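Local coordinates for protein N5-carboxyaminoimidazole ribonucleotide synthetase (PDB 3QFF) that probably catalyses the ATP-dependent carboxylation of aminoimidazole ribonucleotide by bicarbonate in purine biosynthesis, giving N5-carboxyaminoimidazole ribonucleotide, at residues 40-45 / 50-55. Sequence-based numbering, arbitrary orientation.
Sequences IAVLDP and PCAQVA
Val42 of strand 39-44 packs its isopropyl group against Cys51, Ala52 and Ala55 of the loop that leads on to strand 57-60. The two strands are parallel neighbours in the four-stranded sheet of the Rossmann-like preATP-grasp domain, and the connection between them here contains no regular helix: residues 50-53 have helical backbone angles, and the turn is tied by Val54 N to Cys51 O and Ala55 N to Ala52 O (3.2 Å). Followed outward, the Val42 side chain first meets sulfur, with CB lying 3.8 Å from Cys51 SG. The branches then part. CG2, anti to the backbone N, lies alongside the cysteine, 3.8 Å from SG and 4.0 Å from Cys51 CB. CG1, placed between the backbone N and the carbonyl carbon (chi1 55°), goes to the two alanines: it sits 3.7 Å from Ala52 CA and 3.6 Å from Ala55 CB. Cys51 can reach the strand because its SG is anti to its own backbone N (chi1 -179°), and it also touches Ile19 of strand 16-20. Ile40, two residues before Val42, applies its short CG2 branch to the methyl of Ala55, while the Ile40 side chain also touches Ala30 and Ala33 of helix 24-35. The contact is apolar throughout its side chains; polar tethers lie at its margins. Asp56 OD2 accepts a hydrogen bond from Ile40 N, and Asp44 OD2 accepts one from Gly22 N in the glycine-rich turn after strand 16-20. On the outer side of the loop, Gln53 O accepts a hydrogen bond from Lys34 NZ of the second subunit. Ala55 CB, already against Val42 CG1, also rests 3.7 Å from the backbone oxygen Ile40 O.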
ATOM      1  N   ILE A  40     -10.694  -8.789  -8.146  1.00 23.42           N
ATOM      2  CA  ILE A  40      -9.696  -9.847  -8.209  1.00 22.99           C
ATOM      3  C   ILE A  40     -10.324 -11.241  -8.192  1.00 23.27           C
ATOM      4  O   ILE A  40     -11.158 -11.548  -7.327  1.00 23.13           O
ATOM      5  CB  ILE A  40      -8.682  -9.750  -7.020  1.00 23.41           C
ATOM      6  CG1 ILE A  40      -7.991  -8.373  -6.987  1.00 23.58           C
ATOM      7  CG2 ILE A  40      -7.650 -10.922  -7.054  1.00 21.98           C
ATOM      8  CD1 ILE A  40      -7.108  -8.068  -8.186  1.00 24.42           C
ATOM      9  N   ALA A  41      -9.921 -12.072  -9.153  1.00 23.00           N
ATOM     10  CA  ALA A  41     -10.228 -13.512  -9.121  1.00 23.35           C
ATOM     11  C   ALA A  41      -8.924 -14.288  -9.000  1.00 23.60           C
ATOM     12  O   ALA A  41      -7.926 -13.926  -9.626  1.00 23.93           O
ATOM     13  CB  ALA A  41     -11.002 -13.928 -10.381  1.00 22.49           C
ATOM     14  N   VAL A  42      -8.912 -15.346  -8.197  1.00 23.98           N
ATOM     15  CA  VAL A  42      -7.703 -16.155  -8.037  1.00 24.00           C
ATOM     16  C   VAL A  42      -8.028 -17.638  -8.204  1.00 24.86           C
ATOM     17  O   VAL A  42      -9.102 -18.096  -7.807  1.00 24.47           O
ATOM     18  CB  VAL A  42      -6.992 -15.889  -6.660  1.00 24.01           C
ATOM     19  CG1 VAL A  42      -7.950 -16.088  -5.486  1.00 24.09           C
ATOM     20  CG2 VAL A  42      -5.739 -16.770  -6.479  1.00 22.99           C
ATOM     21  N   LEU A  43      -7.099 -18.372  -8.808  1.00 25.68           N
ATOM     22  CA  LEU A  43      -7.145 -19.838  -8.845  1.00 25.98           C
ATOM     23  C   LEU A  43      -5.943 -20.414  -8.103  1.00 26.61           C
ATOM     24  O   LEU A  43      -4.801 -19.999  -8.337  1.00 25.93           O
ATOM     25  CB  LEU A  43      -7.180 -20.345 -10.288  1.00 26.09           C
ATOM     26  CG  LEU A  43      -7.229 -21.852 -10.590  1.00 26.71           C
ATOM     27  CD1 LEU A  43      -7.733 -22.045 -12.000  1.00 27.97           C
ATOM     28  CD2 LEU A  43      -5.867 -22.532 -10.434  1.00 25.55           C
ATOM     29  N   ASP A  44      -6.208 -21.395  -7.242  1.00 27.07           N
ATOM     30  CA  ASP A  44      -5.200 -21.982  -6.354  1.00 28.70           C
ATOM     31  C   ASP A  44      -5.725 -23.332  -5.839  1.00 29.63           C
ATOM     32  O   ASP A  44      -6.921 -23.470  -5.589  1.00 28.97           O
ATOM     33  CB  ASP A  44      -4.932 -21.039  -5.168  1.00 28.82           C
ATOM     34  CG  ASP A  44      -3.717 -21.459  -4.330  1.00 31.52           C
ATOM     35  OD1 ASP A  44      -3.882 -22.282  -3.409  1.00 32.04           O
ATOM     36  OD2 ASP A  44      -2.593 -20.962  -4.595  1.00 34.27           O
ATOM     37  N   PRO A  45      -4.833 -24.335  -5.705  1.00 31.22           N
ATOM     38  CA  PRO A  45      -5.182 -25.679  -5.215  1.00 32.05           C
ATOM     39  C   PRO A  45      -5.752 -25.736  -3.797  1.00 33.40           C
ATOM     40  O   PRO A  45      -6.487 -26.680  -3.466  1.00 33.57           O
ATOM     41  CB  PRO A  45      -3.838 -26.416  -5.252  1.00 32.33           C
ATOM     42  CG  PRO A  45      -3.084 -25.758  -6.329  1.00 32.23           C
ATOM     43  CD  PRO A  45      -3.467 -24.302  -6.249  1.00 30.89           C
ATOM     44  N   PRO A  50      -3.459 -17.126   0.738  1.00 26.03           N
ATOM     45  CA  PRO A  50      -3.181 -15.715   0.995  1.00 25.36           C
ATOM     46  C   PRO A  50      -3.870 -14.773   0.010  1.00 25.33           C
ATOM     47  O   PRO A  50      -4.403 -13.741   0.426  1.00 24.37           O
ATOM     48  CB  PRO A  50      -1.662 -15.632   0.840  1.00 25.13           C
ATOM     49  CG  PRO A  50      -1.199 -16.945   1.354  1.00 25.00           C
ATOM     50  CD  PRO A  50      -2.229 -17.939   0.846  1.00 26.22           C
ATOM     51  N   CYS A  51      -3.887 -15.129  -1.278  1.00 24.99           N
ATOM     52  CA  CYS A  51      -4.497 -14.237  -2.265  1.00 25.75           C
ATOM     53  C   CYS A  51      -6.029 -14.275  -2.162  1.00 25.90           C
ATOM     54  O   CYS A  51      -6.679 -13.238  -2.219  1.00 26.18           O
ATOM     55  CB  CYS A  51      -3.996 -14.560  -3.678  1.00 25.52           C
ATOM     56  SG  CYS A  51      -4.660 -13.486  -4.964  1.00 28.38           S
ATOM     57  N   ALA A  52      -6.598 -15.460  -1.961  1.00 26.24           N
ATOM     58  CA  ALA A  52      -8.054 -15.592  -1.786  1.00 27.23           C
ATOM     59  C   ALA A  52      -8.599 -14.746  -0.635  1.00 27.58           C
ATOM     60  O   ALA A  52      -9.760 -14.337  -0.653  1.00 27.77           O
ATOM     61  CB  ALA A  52      -8.451 -17.080  -1.587  1.00 26.51           C
ATOM     62  N   GLN A  53      -7.767 -14.513   0.377  1.00 28.39           N
ATOM     63  CA  GLN A  53      -8.157 -13.683   1.521  1.00 29.41           C
ATOM     64  C   GLN A  53      -8.395 -12.224   1.139  1.00 29.98           C
ATOM     65  O   GLN A  53      -8.935 -11.454   1.931  1.00 29.91           O
ATOM     66  CB  GLN A  53      -7.105 -13.766   2.617  1.00 29.37           C
ATOM     67  CG  GLN A  53      -7.097 -15.100   3.341  1.00 30.05           C
ATOM     68  CD  GLN A  53      -5.846 -15.303   4.143  1.00 29.51           C
ATOM     69  OE1 GLN A  53      -5.312 -14.359   4.736  1.00 31.20           O
ATOM     70  NE2 GLN A  53      -5.352 -16.535   4.163  1.00 28.10           N
ATOM     71  N   VAL A  54      -7.974 -11.853  -0.067  1.00 29.99           N
ATOM     72  CA  VAL A  54      -8.195 -10.511  -0.583  1.00 30.72           C
ATOM     73  C   VAL A  54      -8.961 -10.535  -1.908  1.00 30.92           C
ATOM     74  O   VAL A  54      -9.239  -9.493  -2.469  1.00 32.42           O
ATOM     75  CB  VAL A  54      -6.865  -9.684  -0.692  1.00 30.89           C
ATOM     76  CG1 VAL A  54      -6.153  -9.610   0.656  1.00 31.58           C
ATOM     77  CG2 VAL A  54      -5.927 -10.271  -1.707  1.00 31.92           C
ATOM     78  N   ALA A  55      -9.336 -11.716  -2.394  1.00 30.54           N
ATOM     79  CA  ALA A  55      -9.983 -11.819  -3.706  1.00 29.92           C
ATOM     80  C   ALA A  55     -11.502 -11.730  -3.617  1.00 30.03           C
ATOM     81  O   ALA A  55     -12.083 -12.053  -2.578  1.00 29.92           O
ATOM     82  CB  ALA A  55      -9.573 -13.116  -4.404  1.00 29.70           C
TER